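Local coordinates for protein galactitol 1-phosphate 5-dehydrogenase (Escherichia coli, PDB 4UEJ) that oxidises galactitol 1-phosphate to D-tagatose 6-phosphate with NAD+, as a zinc-dependent homodimeric member of the alcohol dehydrogenase family, at residues C83-P88 against M288-P293; V188-I193 against F204-T209; E226-Q231 against A250-Q255; G238-V243 against G260-D265. One frame throughout, in Å; residues are numbered along the deposited sequence.

Contact 1: residues C83-P88 against M288-P293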
loop_
_atom_site.group_PDB
_atom_site.type_symbol
_atom_site.label_atom_id
_atom_site.label_comp_id
_atom_site.label_asym_id
_atom_site.label_seq_id
_atom_site.Cartn_x
_atom_site.Cartn_y
_atom_site.Cartn_z
ATOM N N CYS A 83 -23.013 -7.030 -19.648
ATOM C CA CYS A 83 -23.490 -6.923 -18.280
ATOM C C CYS A 83 -22.540 -6.107 -17.404
ATOM O O CYS A 83 -21.330 -6.293 -17.459
ATOM C CB CYS A 83 -23.672 -8.307 -17.683
ATOM S SG CYS A 83 -24.196 -8.302 -15.975
ATOM N N VAL A 84 -23.122 -5.207 -16.611
ATOM C CA VAL A 84 -22.433 -4.506 -15.536
ATOM C C VAL A 84 -22.900 -5.192 -14.259
ATOM O O VAL A 84 -24.003 -4.933 -13.793
ATOM C CB VAL A 84 -22.779 -3.011 -15.514
ATOM C CG1 VAL A 84 -22.002 -2.286 -14.412
ATOM C CG2 VAL A 84 -22.505 -2.389 -16.866
ATOM N N PRO A 85 -22.094 -6.122 -13.730
ATOM C CA PRO A 85 -22.692 -7.083 -12.793
ATOM C C PRO A 85 -22.931 -6.554 -11.380
ATOM O O PRO A 85 -23.776 -7.108 -10.682
ATOM C CB PRO A 85 -21.674 -8.232 -12.773
ATOM C CG PRO A 85 -20.356 -7.588 -13.191
ATOM C CD PRO A 85 -20.756 -6.541 -14.196
ATOM N N LEU A 86 -22.212 -5.514 -10.977
ATOM C CA LEU A 86 -22.396 -4.915 -9.646
ATOM C C LEU A 86 -23.628 -4.044 -9.623
ATOM O O LEU A 86 -23.833 -3.249 -10.534
ATOM C CB LEU A 86 -21.175 -4.074 -9.252
ATOM C CG LEU A 86 -21.396 -3.247 -7.969
ATOM C CD1 LEU A 86 -21.327 -4.192 -6.859
ATOM C CD2 LEU A 86 -20.397 -2.147 -7.786
ATOM N N LEU A 87 -24.444 -4.177 -8.583
ATOM C CA LEU A 87 -25.532 -3.233 -8.381
ATOM C C LEU A 87 -25.371 -2.564 -7.028
ATOM O O LEU A 87 -25.773 -3.117 -6.005
ATOM C CB LEU A 87 -26.899 -3.918 -8.481
ATOM C CG LEU A 87 -28.106 -2.970 -8.451
ATOM C CD1 LEU A 87 -28.159 -2.098 -9.703
ATOM C CD2 LEU A 87 -29.421 -3.727 -8.254
ATOM N N PRO A 88 -24.768 -1.367 -7.015
ATOM C CA PRO A 88 -24.704 -0.603 -5.768
ATOM C C PRO A 88 -26.082 -0.069 -5.388
ATOM O O PRO A 88 -27.005 -0.064 -6.222
ATOM C CB PRO A 88 -23.731 0.537 -6.090
ATOM C CG PRO A 88 -23.698 0.640 -7.552
ATOM C CD PRO A 88 -24.146 -0.665 -8.148
ATOM N N MET A 288 -12.956 -4.561 -7.653
ATOM C CA MET A 288 -13.910 -4.515 -8.744
ATOM C C MET A 288 -13.467 -3.563 -9.845
ATOM O O MET A 288 -12.298 -3.542 -10.219
ATOM C CB MET A 288 -15.295 -4.152 -8.215
ATOM C CG MET A 288 -15.838 -5.211 -7.284
ATOM S SD MET A 288 -17.615 -5.123 -7.056
ATOM C CE MET A 288 -17.720 -4.532 -5.377
ATOM N N ASN A 289 -14.403 -2.814 -10.410
ATOM C CA ASN A 289 -14.089 -2.100 -11.632
ATOM C C ASN A 289 -15.020 -0.957 -11.996
ATOM O O ASN A 289 -15.469 -0.847 -13.138
ATOM C CB ASN A 289 -14.038 -3.116 -12.790
ATOM C CG ASN A 289 -15.060 -4.265 -12.655
ATOM O OD1 ASN A 289 -15.178 -4.944 -11.621
ATOM N ND2 ASN A 289 -15.773 -4.511 -13.736
ATOM N N TYR A 290 -15.293 -0.088 -11.032
ATOM C CA TYR A 290 -16.290 0.951 -11.225
ATOM C C TYR A 290 -15.799 2.275 -10.724
ATOM O O TYR A 290 -14.968 2.348 -9.815
ATOM C CB TYR A 290 -17.601 0.596 -10.517
ATOM C CG TYR A 290 -18.055 -0.772 -10.904
ATOM C CD1 TYR A 290 -18.711 -0.977 -12.104
ATOM C CD2 TYR A 290 -17.785 -1.868 -10.099
ATOM C CE1 TYR A 290 -19.100 -2.230 -12.490
ATOM C CE2 TYR A 290 -18.177 -3.123 -10.471
ATOM C CZ TYR A 290 -18.835 -3.297 -11.676
ATOM O OH TYR A 290 -19.236 -4.545 -12.078
ATOM N N SER A 291 -16.331 3.323 -11.333
ATOM C CA SER A 291 -16.071 4.675 -10.890
ATOM C C SER A 291 -17.209 5.563 -11.365
ATOM O O SER A 291 -18.104 5.120 -12.087
ATOM C CB SER A 291 -14.719 5.177 -11.408
ATOM O OG SER A 291 -14.672 5.159 -12.822
ATOM N N SER A 292 -17.181 6.817 -10.942
ATOM C CA SER A 292 -18.237 7.758 -11.286
ATOM C C SER A 292 -17.853 8.582 -12.515
ATOM O O SER A 292 -16.691 8.957 -12.663
ATOM C CB SER A 292 -18.528 8.672 -10.096
ATOM O OG SER A 292 -19.391 9.725 -10.473
ATOM N N PRO A 293 -18.828 8.866 -13.399
ATOM C CA PRO A 293 -20.230 8.443 -13.294
ATOM C C PRO A 293 -20.447 6.985 -13.691
ATOM O O PRO A 293 -19.796 6.496 -14.617
ATOM C CB PRO A 293 -20.948 9.381 -14.263
ATOM C CG PRO A 293 -19.933 9.663 -15.306
ATOM C CD PRO A 293 -18.597 9.675 -14.611
#
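Tyr290 pushes its ring against Val84, Pro85 and Leu86, where the packing is tight. CB of Leu86 sits 3.4 Å from Tyr290 CE2, while CG1 of Val84 comes to 3.5 Å from CE1, on the other side of the CG-to-OH line; both approaches are oblique. With CG anti to its backbone N (chi1 171°), Leu86 also lays CD2 near CD2 and CE2 of the tyrosine. At the far end of the ring, Tyr290 OH lies 3.3 Å from Pro85 CD and takes a weak hydrogen bond from Leu86 N, 3.3 Å long. Trp294 stacks on the tyrosine.

The looser part belongs to the partly exposed Met288. Its chain bends at chi3 and crosses Leu86 at about a right angle; SD lies 3.8 Å from Leu86 CD1, a contact less certain because Met288 has an alternative conformation. A bound glycerol lies about 5 Å from this side chain.

The contact joins the GroES-like catalytic domain to the Rossmann-type nucleotide-binding domain in the closed state, with the Pro85 side chain about 7 Å from a zinc ion. Its chemistry is mostly apolar, with one weak polar tether, consistent with an interface that can part when the domains open.

Contact 2: residues V188-I193 against F204-T209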
loop_
_atom_site.group_PDB
_atom_site.type_symbol
_atom_site.label_atom_id
_atom_site.label_comp_id
_atom_site.label_asym_id
_atom_site.label_seq_id
_atom_site.Cartn_x
_atom_site.Cartn_y
_atom_site.Cartn_z
ATOM N N VAL A 188 6.359 -2.829 -20.843
ATOM C CA VAL A 188 5.528 -3.783 -20.126
ATOM C C VAL A 188 6.296 -5.081 -19.968
ATOM O O VAL A 188 6.843 -5.609 -20.940
ATOM C CB VAL A 188 4.195 -4.048 -20.855
ATOM C CG1 VAL A 188 3.338 -4.997 -20.047
ATOM C CG2 VAL A 188 3.481 -2.747 -21.131
ATOM N N THR A 189 6.358 -5.566 -18.732
ATOM C CA THR A 189 7.022 -6.816 -18.395
ATOM C C THR A 189 5.964 -7.784 -17.893
ATOM O O THR A 189 5.095 -7.379 -17.129
ATOM C CB THR A 189 8.094 -6.601 -17.308
ATOM O OG1 THR A 189 9.166 -5.819 -17.854
ATOM C CG2 THR A 189 8.632 -7.929 -16.797
ATOM N N ALA A 190 6.020 -9.045 -18.304
ATOM C CA ALA A 190 5.041 -10.008 -17.806
ATOM C C ALA A 190 5.724 -11.110 -17.005
ATOM O O ALA A 190 6.763 -11.599 -17.400
ATOM C CB ALA A 190 4.237 -10.608 -18.965
ATOM N N ILE A 191 5.126 -11.492 -15.880
ATOM C CA ILE A 191 5.696 -12.507 -15.010
ATOM C C ILE A 191 4.678 -13.597 -14.711
ATOM O O ILE A 191 3.546 -13.298 -14.366
ATOM C CB ILE A 191 6.192 -11.886 -13.682
ATOM C CG1 ILE A 191 7.160 -10.729 -13.960
ATOM C CG2 ILE A 191 6.817 -12.956 -12.804
ATOM C CD1 ILE A 191 7.735 -10.063 -12.686
ATOM N N ASP A 192 5.074 -14.864 -14.852
ATOM C CA ASP A 192 4.152 -15.973 -14.600
ATOM C C ASP A 192 4.899 -17.256 -14.254
ATOM O O ASP A 192 6.068 -17.408 -14.612
ATOM C CB ASP A 192 3.249 -16.215 -15.814
ATOM C CG ASP A 192 2.010 -17.023 -15.463
ATOM O OD1 ASP A 192 1.172 -16.521 -14.690
ATOM O OD2 ASP A 192 1.868 -18.159 -15.958
ATOM N N ILE A 193 4.222 -18.167 -13.556
ATOM C CA ILE A 193 4.825 -19.441 -13.148
ATOM C C ILE A 193 5.034 -20.400 -14.319
ATOM O O ILE A 193 5.886 -21.285 -14.249
ATOM C CB ILE A 193 3.978 -20.171 -12.074
ATOM C CG1 ILE A 193 2.723 -20.793 -12.694
ATOM C CG2 ILE A 193 3.619 -19.230 -10.928
ATOM C CD1 ILE A 193 2.055 -21.827 -11.818
ATOM N N PHE A 204 1.456 -9.675 -27.264
ATOM C CA PHE A 204 0.558 -8.611 -26.846
ATOM C C PHE A 204 1.309 -7.330 -26.544
ATOM O O PHE A 204 0.700 -6.321 -26.172
ATOM C CB PHE A 204 -0.231 -9.040 -25.610
ATOM C CG PHE A 204 -1.251 -10.089 -25.893
ATOM C CD1 PHE A 204 -1.799 -10.205 -27.162
ATOM C CD2 PHE A 204 -1.678 -10.947 -24.899
ATOM C CE1 PHE A 204 -2.753 -11.175 -27.439
ATOM C CE2 PHE A 204 -2.625 -11.902 -25.159
ATOM C CZ PHE A 204 -3.170 -12.023 -26.437
ATOM N N GLY A 205 2.629 -7.377 -26.672
ATOM C CA GLY A 205 3.422 -6.185 -26.456
ATOM C C GLY A 205 4.335 -6.156 -25.243
ATOM O O GLY A 205 5.023 -5.156 -25.040
ATOM N N ALA A 206 4.372 -7.217 -24.438
ATOM C CA ALA A 206 5.356 -7.239 -23.349
ATOM C C ALA A 206 6.743 -7.308 -23.978
ATOM O O ALA A 206 6.972 -8.088 -24.893
ATOM C CB ALA A 206 5.118 -8.414 -22.395
ATOM N N MET A 207 7.658 -6.462 -23.524
ATOM C CA MET A 207 8.981 -6.430 -24.138
ATOM C C MET A 207 9.893 -7.476 -23.512
ATOM O O MET A 207 10.920 -7.842 -24.088
ATOM C CB MET A 207 9.584 -5.032 -24.045
ATOM C CG MET A 207 9.426 -4.337 -22.705
ATOM S SD MET A 207 10.766 -4.711 -21.556
ATOM C CE MET A 207 12.183 -4.150 -22.485
ATOM N N GLN A 208 9.503 -7.975 -22.343
ATOM C CA GLN A 208 10.186 -9.111 -21.737
ATOM C C GLN A 208 9.279 -9.853 -20.765
ATOM O O GLN A 208 8.286 -9.299 -20.285
ATOM C CB GLN A 208 11.439 -8.650 -21.015
ATOM C CG GLN A 208 11.128 -7.806 -19.803
ATOM C CD GLN A 208 12.360 -7.140 -19.243
ATOM O OE1 GLN A 208 13.492 -7.498 -19.598
ATOM N NE2 GLN A 208 12.154 -6.159 -18.374
ATOM N N THR A 209 9.634 -11.108 -20.502
ATOM C CA THR A 209 8.886 -11.982 -19.608
ATOM C C THR A 209 9.825 -12.727 -18.662
ATOM O O THR A 209 10.921 -13.139 -19.048
ATOM C CB THR A 209 8.052 -13.023 -20.381
ATOM O OG1 THR A 209 8.909 -13.823 -21.210
ATOM C CG2 THR A 209 7.009 -12.342 -21.259
HETATM O O HOH W 1 6.567 -3.129 -23.691
#
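Val188, Thr189 and Ala190 have the most surface buried here, and each meets the 204-209 segment in its own way. Val188 works through its backbone: its carbonyl O accepts a 2.8 Å hydrogen bond from Met207 N, and Ala206 CA adds a CA-H...O contact to the same oxygen. On its other polar side, Val188 N gives a hydrogen bond to a water that in turn donates to Gly205 O, so the strand near its beginning is tied to the Schellman motif that ends helix 196-203.

Thr189 makes the side-chain bond. Its OG1 stands anti to the carbonyl carbon (chi1 -68°) and receives Gln208 NE2 at 3.1 Å, with an N-H...O angle of 165° and the hydroxyl oxygen almost exactly in the amide plane. Gln208 runs extended beyond CG, and its CG already lies 3.4 Å from Thr189 OG1.

Ala190 points to the other face, with Thr209. Its N donates to Gln208 O at 3.0 Å, its CB rests 4.0 Å from Thr209 CG2, and Ala206 CB is close by. Ala201 of helix 196-203 and Ile177 of helix 171-182 pack on this alanine.

This is the parallel pairing of a beta-alpha-beta crossover at one edge of the Rossmann sheet. Its chemistry divides accordingly: a polar amide-hydroxyl clasp lies on the face of Thr189 and Gln208, while on the face of Ala190 and Thr209 methyl groups meet each other, and residues of helix 196-203 pack on both.

Contact 3: residues E226-Q231 against A250-Q255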
loop_
_atom_site.group_PDB
_atom_site.type_symbol
_atom_site.label_atom_id
_atom_site.label_comp_id
_atom_site.label_asym_id
_atom_site.label_seq_id
_atom_site.Cartn_x
_atom_site.Cartn_y
_atom_site.Cartn_z
ATOM N N GLU A 226 17.527 -1.309 -15.269
ATOM C CA GLU A 226 17.352 -0.155 -16.148
ATOM C C GLU A 226 15.919 0.371 -16.139
ATOM O O GLU A 226 15.661 1.515 -16.519
ATOM C CB GLU A 226 17.745 -0.514 -17.582
ATOM C CG GLU A 226 19.069 -1.225 -17.716
ATOM C CD GLU A 226 19.436 -1.468 -19.171
ATOM O OE1 GLU A 226 18.568 -1.258 -20.048
ATOM O OE2 GLU A 226 20.587 -1.872 -19.438
ATOM N N LEU A 227 14.982 -0.469 -15.719
ATOM C CA LEU A 227 13.577 -0.100 -15.724
ATOM C C LEU A 227 13.024 -0.005 -14.316
ATOM O O LEU A 227 11.830 -0.204 -14.119
ATOM C CB LEU A 227 12.745 -1.117 -16.503
ATOM C CG LEU A 227 13.036 -1.213 -17.997
ATOM C CD1 LEU A 227 12.058 -2.177 -18.622
ATOM C CD2 LEU A 227 12.949 0.151 -18.654
ATOM N N ARG A 228 13.889 0.270 -13.346
ATOM C CA ARG A 228 13.473 0.207 -11.944
ATOM C C ARG A 228 12.656 1.406 -11.489
ATOM O O ARG A 228 11.963 1.323 -10.476
ATOM C CB ARG A 228 14.695 0.041 -11.017
ATOM C CG ARG A 228 15.637 1.243 -10.850
ATOM C CD ARG A 228 16.791 0.811 -9.949
ATOM N NE ARG A 228 17.812 1.837 -9.735
ATOM C CZ ARG A 228 18.792 2.114 -10.591
ATOM N NH1 ARG A 228 18.874 1.469 -11.745
ATOM N NH2 ARG A 228 19.684 3.058 -10.297
ATOM N N PHE A 229 12.711 2.509 -12.231
ATOM C CA PHE A 229 11.981 3.708 -11.825
ATOM C C PHE A 229 10.588 3.788 -12.462
ATOM O O PHE A 229 10.340 3.203 -13.516
ATOM C CB PHE A 229 12.791 4.957 -12.174
ATOM C CG PHE A 229 14.070 5.087 -11.389
ATOM C CD1 PHE A 229 14.045 5.510 -10.070
ATOM C CD2 PHE A 229 15.291 4.780 -11.968
ATOM C CE1 PHE A 229 15.229 5.634 -9.337
ATOM C CE2 PHE A 229 16.472 4.893 -11.243
ATOM C CZ PHE A 229 16.436 5.324 -9.928
ATOM N N ASN A 230 9.690 4.522 -11.812
ATOM C CA ASN A 230 8.330 4.722 -12.297
ATOM C C ASN A 230 7.624 3.424 -12.659
ATOM O O ASN A 230 6.933 3.323 -13.683
ATOM C CB ASN A 230 8.335 5.676 -13.483
ATOM C CG ASN A 230 8.918 7.026 -13.124
ATOM O OD1 ASN A 230 8.343 7.764 -12.324
ATOM N ND2 ASN A 230 10.068 7.352 -13.703
ATOM N N GLN A 231 7.799 2.429 -11.798
ATOM C CA GLN A 231 7.126 1.156 -11.975
ATOM C C GLN A 231 5.695 1.183 -11.496
ATOM O O GLN A 231 5.358 1.821 -10.510
ATOM C CB GLN A 231 7.864 0.042 -11.242
ATOM C CG GLN A 231 9.131 -0.386 -11.918
ATOM C CD GLN A 231 9.825 -1.480 -11.161
ATOM O OE1 GLN A 231 9.442 -1.809 -10.041
ATOM N NE2 GLN A 231 10.856 -2.055 -11.766
ATOM N N ALA A 250 10.268 -4.950 -6.643
ATOM C CA ALA A 250 9.879 -3.569 -6.913
ATOM C C ALA A 250 11.065 -2.608 -6.887
ATOM O O ALA A 250 11.990 -2.760 -6.090
ATOM C CB ALA A 250 8.826 -3.114 -5.912
ATOM N N GLY A 251 11.021 -1.612 -7.758
ATOM C CA GLY A 251 12.039 -0.583 -7.775
ATOM C C GLY A 251 11.644 0.545 -6.840
ATOM O O GLY A 251 10.615 0.477 -6.156
ATOM N N PRO A 252 12.465 1.590 -6.792
ATOM C CA PRO A 252 12.213 2.687 -5.847
ATOM C C PRO A 252 10.891 3.403 -6.145
ATOM O O PRO A 252 10.592 3.726 -7.298
ATOM C CB PRO A 252 13.416 3.619 -6.048
ATOM C CG PRO A 252 14.056 3.182 -7.320
ATOM C CD PRO A 252 13.738 1.738 -7.508
ATOM N N HIS A 253 10.110 3.610 -5.089
ATOM C CA HIS A 253 8.796 4.250 -5.153
ATOM C C HIS A 253 7.839 3.620 -6.167
ATOM O O HIS A 253 6.962 4.309 -6.687
ATOM C CB HIS A 253 8.952 5.739 -5.469
ATOM C CG HIS A 253 9.607 6.517 -4.373
ATOM N ND1 HIS A 253 8.944 7.484 -3.651
ATOM C CD2 HIS A 253 10.859 6.458 -3.858
ATOM C CE1 HIS A 253 9.761 7.999 -2.750
ATOM N NE2 HIS A 253 10.930 7.396 -2.855
ATOM N N ALA A 254 7.978 2.315 -6.418
ATOM C CA ALA A 254 7.060 1.638 -7.315
ATOM C C ALA A 254 5.660 1.713 -6.772
ATOM O O ALA A 254 5.453 1.807 -5.553
ATOM C CB ALA A 254 7.467 0.162 -7.538
ATOM N N GLN A 255 4.708 1.734 -7.691
ATOM C CA GLN A 255 3.307 1.539 -7.354
ATOM C C GLN A 255 2.979 0.074 -7.507
ATOM O O GLN A 255 3.287 -0.546 -8.535
ATOM C CB GLN A 255 2.393 2.364 -8.248
ATOM C CG GLN A 255 2.457 3.858 -8.024
ATOM C CD GLN A 255 1.722 4.589 -9.114
ATOM O OE1 GLN A 255 2.068 4.479 -10.299
ATOM N NE2 GLN A 255 0.678 5.303 -8.737
HETATM O O HOH W 2 9.582 2.319 -9.514
HETATM O O HOH W 3 10.366 5.849 -9.343
HETATM O O HOH W 4 4.831 4.484 -10.786
#
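Gln231 O accepts two hydrogen bonds: from Gln255 N across the contact, 2.9 Å long with a nearly straight N-H...O angle of 169°, and from a water at 2.7 Å. That water also donates to Gln255 OE1, which has a further partner in Lys162. The side-chain amide of Gln231 is held at both ends. Extended beyond CG, it brings OE1 to 2.8 Å from Gly251 N, the donor lying above the carbonyl plane, while NE2 donates back to Leu227 O; together these bonds fix which way round the amide sits. Ala254 CB closes in at 3.7 Å from Gln231 CB.

Gly251 opens a type II beta turn that runs to Ala254, and its CA makes a CA-H...O contact with Arg228 O. Pro252 packs against the adjoining Phe229 and Arg228 side chains: CG lies 3.4 Å from Phe229 CE1, and CD lies 3.9 Å from Arg228 CG. A second water joins Arg228 O, Gln231 N and Pro252 O.

On the outer side the second subunit takes over. Its Glu94 forms a salt bridge with Arg228 NE, while NH1 of the same arginine is bonded to Arg225 O; its Lys97 makes a cation-pi contact with Phe229, and its Phe99 stacks on His253.

Two loops leading into the neighbouring parallel strands 231-235 and 255-258 of the Rossmann sheet are thus joined. The chemistry is consistent with a well-defined junction: backbone groups, one oriented amide and bound water set the loops, and the aromatic and charged groups face the dimer partner.

Contact 4: residues G238-V243 against G260-D265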
loop_
_atom_site.group_PDB
_atom_site.type_symbol
_atom_site.label_atom_id
_atom_site.label_comp_id
_atom_site.label_asym_id
_atom_site.label_seq_id
_atom_site.Cartn_x
_atom_site.Cartn_y
_atom_site.Cartn_z
ATOM N N GLY A 238 -3.034 -13.423 -7.376
ATOM C CA GLY A 238 -3.743 -13.665 -6.128
ATOM C C GLY A 238 -3.249 -14.864 -5.337
ATOM O O GLY A 238 -4.035 -15.624 -4.777
ATOM N N VAL A 239 -1.936 -15.031 -5.265
ATOM C CA VAL A 239 -1.359 -16.048 -4.394
ATOM C C VAL A 239 -0.262 -15.385 -3.576
ATOM O O VAL A 239 0.328 -14.402 -4.024
ATOM C CB VAL A 239 -0.802 -17.246 -5.185
ATOM C CG1 VAL A 239 -1.914 -17.954 -5.943
ATOM C CG2 VAL A 239 0.281 -16.796 -6.139
ATOM N N PRO A 240 0.001 -15.902 -2.362
ATOM C CA PRO A 240 0.976 -15.237 -1.493
ATOM C C PRO A 240 2.334 -15.061 -2.154
ATOM O O PRO A 240 2.940 -14.008 -1.995
ATOM C CB PRO A 240 1.075 -16.180 -0.291
ATOM C CG PRO A 240 -0.243 -16.876 -0.257
ATOM C CD PRO A 240 -0.612 -17.072 -1.706
ATOM N N GLN A 241 2.785 -16.056 -2.914
ATOM C CA GLN A 241 4.117 -15.997 -3.496
ATOM C C GLN A 241 4.265 -14.815 -4.453
ATOM O O GLN A 241 5.341 -14.242 -4.571
ATOM C CB GLN A 241 4.450 -17.302 -4.227
ATOM C CG GLN A 241 4.436 -18.550 -3.349
ATOM C CD GLN A 241 3.078 -19.237 -3.319
ATOM O OE1 GLN A 241 2.037 -18.592 -3.446
ATOM N NE2 GLN A 241 3.087 -20.561 -3.165
ATOM N N THR A 242 3.193 -14.442 -5.137
ATOM C CA THR A 242 3.319 -13.367 -6.118
ATOM C C THR A 242 3.218 -11.993 -5.474
ATOM O O THR A 242 3.836 -11.056 -5.963
ATOM C CB THR A 242 2.280 -13.474 -7.261
ATOM O OG1 THR A 242 0.947 -13.503 -6.728
ATOM C CG2 THR A 242 2.530 -14.725 -8.103
ATOM N N VAL A 243 2.453 -11.857 -4.385
ATOM C CA VAL A 243 2.453 -10.611 -3.611
ATOM C C VAL A 243 3.840 -10.365 -3.041
ATOM O O VAL A 243 4.383 -9.268 -3.151
ATOM C CB VAL A 243 1.430 -10.626 -2.449
ATOM C CG1 VAL A 243 1.491 -9.309 -1.677
ATOM C CG2 VAL A 243 0.030 -10.879 -2.963
ATOM N N GLY A 260 -5.524 -9.263 -7.383
ATOM C CA GLY A 260 -5.836 -10.641 -7.060
ATOM C C GLY A 260 -6.134 -10.868 -5.595
ATOM O O GLY A 260 -5.359 -10.492 -4.724
ATOM N N THR A 261 -7.261 -11.515 -5.316
ATOM C CA THR A 261 -7.658 -11.787 -3.938
ATOM C C THR A 261 -7.052 -13.104 -3.436
ATOM O O THR A 261 -7.077 -14.119 -4.135
ATOM C CB THR A 261 -9.198 -11.818 -3.808
ATOM O OG1 THR A 261 -9.569 -12.374 -2.542
ATOM C CG2 THR A 261 -9.810 -12.642 -4.925
ATOM N N LEU A 262 -6.499 -13.084 -2.226
ATOM C CA LEU A 262 -5.805 -14.252 -1.689
ATOM C C LEU A 262 -6.759 -15.235 -1.030
ATOM O O LEU A 262 -7.745 -14.838 -0.420
ATOM C CB LEU A 262 -4.738 -13.823 -0.675
ATOM C CG LEU A 262 -3.280 -13.713 -1.127
ATOM C CD1 LEU A 262 -3.135 -13.108 -2.506
ATOM C CD2 LEU A 262 -2.508 -12.904 -0.091
ATOM N N HIS A 263 -6.447 -16.519 -1.143
ATOM C CA HIS A 263 -7.247 -17.546 -0.496
ATOM C C HIS A 263 -6.397 -18.310 0.509
ATOM O O HIS A 263 -6.869 -19.227 1.180
ATOM C CB HIS A 263 -7.866 -18.471 -1.549
ATOM C CG HIS A 263 -8.833 -17.770 -2.455
ATOM N ND1 HIS A 263 -10.200 -17.837 -2.285
ATOM C CD2 HIS A 263 -8.629 -16.959 -3.520
ATOM C CE1 HIS A 263 -10.796 -17.110 -3.214
ATOM N NE2 HIS A 263 -9.865 -16.566 -3.977
ATOM N N GLN A 264 -5.133 -17.917 0.611
ATOM C CA GLN A 264 -4.271 -18.379 1.687
ATOM C C GLN A 264 -3.686 -17.168 2.401
ATOM O O GLN A 264 -3.644 -16.076 1.836
ATOM C CB GLN A 264 -3.156 -19.272 1.154
ATOM C CG GLN A 264 -3.629 -20.368 0.225
ATOM C CD GLN A 264 -2.492 -21.256 -0.220
ATOM O OE1 GLN A 264 -1.365 -20.787 -0.411
ATOM N NE2 GLN A 264 -2.770 -22.551 -0.378
ATOM N N ASP A 265 -3.227 -17.372 3.633
ATOM C CA ASP A 265 -2.602 -16.308 4.401
ATOM C C ASP A 265 -1.339 -15.797 3.732
ATOM O O ASP A 265 -0.675 -16.513 2.973
ATOM C CB ASP A 265 -2.255 -16.792 5.812
ATOM C CG ASP A 265 -3.480 -17.057 6.664
ATOM O OD1 ASP A 265 -4.609 -16.910 6.152
ATOM O OD2 ASP A 265 -3.307 -17.407 7.852
HETATM O O HOH W 5 -4.237 -17.438 -2.669
#
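Positive phi at Gly238 (60°) swings the chain round so that its CA packs against Gly260 and its carbonyl meets Leu262. The leucine contributes an unusual first torsion of its own, chi1 -98°, which carries CD1 to 3.3 Å from Gly238 C. In the Rossmann-type domain these are the loops following two adjacent parallel strands, 231-235 and 255-258, with helix 240-249 starting in the first of them.

The two glycines come close: Gly238 CA is 3.7 Å from Gly260 C, and neither residue has a side chain to stand between the backbones. Val239 takes the N-cap position of the helix, and its carbonyl O accepts a hydrogen bond from Thr242 N. Glu235 at the end of strand 231-235 binds Gly238 N through its carboxylate.

Further along, Leu262 CD1 also reaches 3.9 Å from Val243 CG2, the two side chains approaching obliquely, while Phe273 of the second subunit packs on both residues. Pro240, the first residue of the helix, packs on residues 264-265. Its CD lies 4.0 Å from Gln264 OE1, and the two side chains cross at about a right angle. Beyond them, Asp265 turns away to the dimer partner, where its carboxylate is bonded to His267 and Ser270 N of the second subunit.

The direct contacts between the two segments are packing, and a water supplies a polar link: it donates to Gly238 O at 2.8 Å and accepts from His263 N. Pro240 CG touches Asp265 O at 3.3 Å.

From the N terminus, the chain first passes through residues 83-88, which open the long loop that contact 1 closes at 288-293, joining the catalytic and nucleotide-binding domains. The other three contacts all nest inside it. Contact 2 comes first, closing a short beta-alpha-beta loop before contact 3 opens; the two touch where Met207 and Gln208 pack on Leu227. Contacts 3 and 4 cross, since 238-243 lies between 226-231 and 250-255, and 260-265 follows. They tie the loops before and after strands 231-235 and 255-258, and both reach the second subunit. Contact 1 remains apart, about 9 Å from contact 4 between nearest atoms.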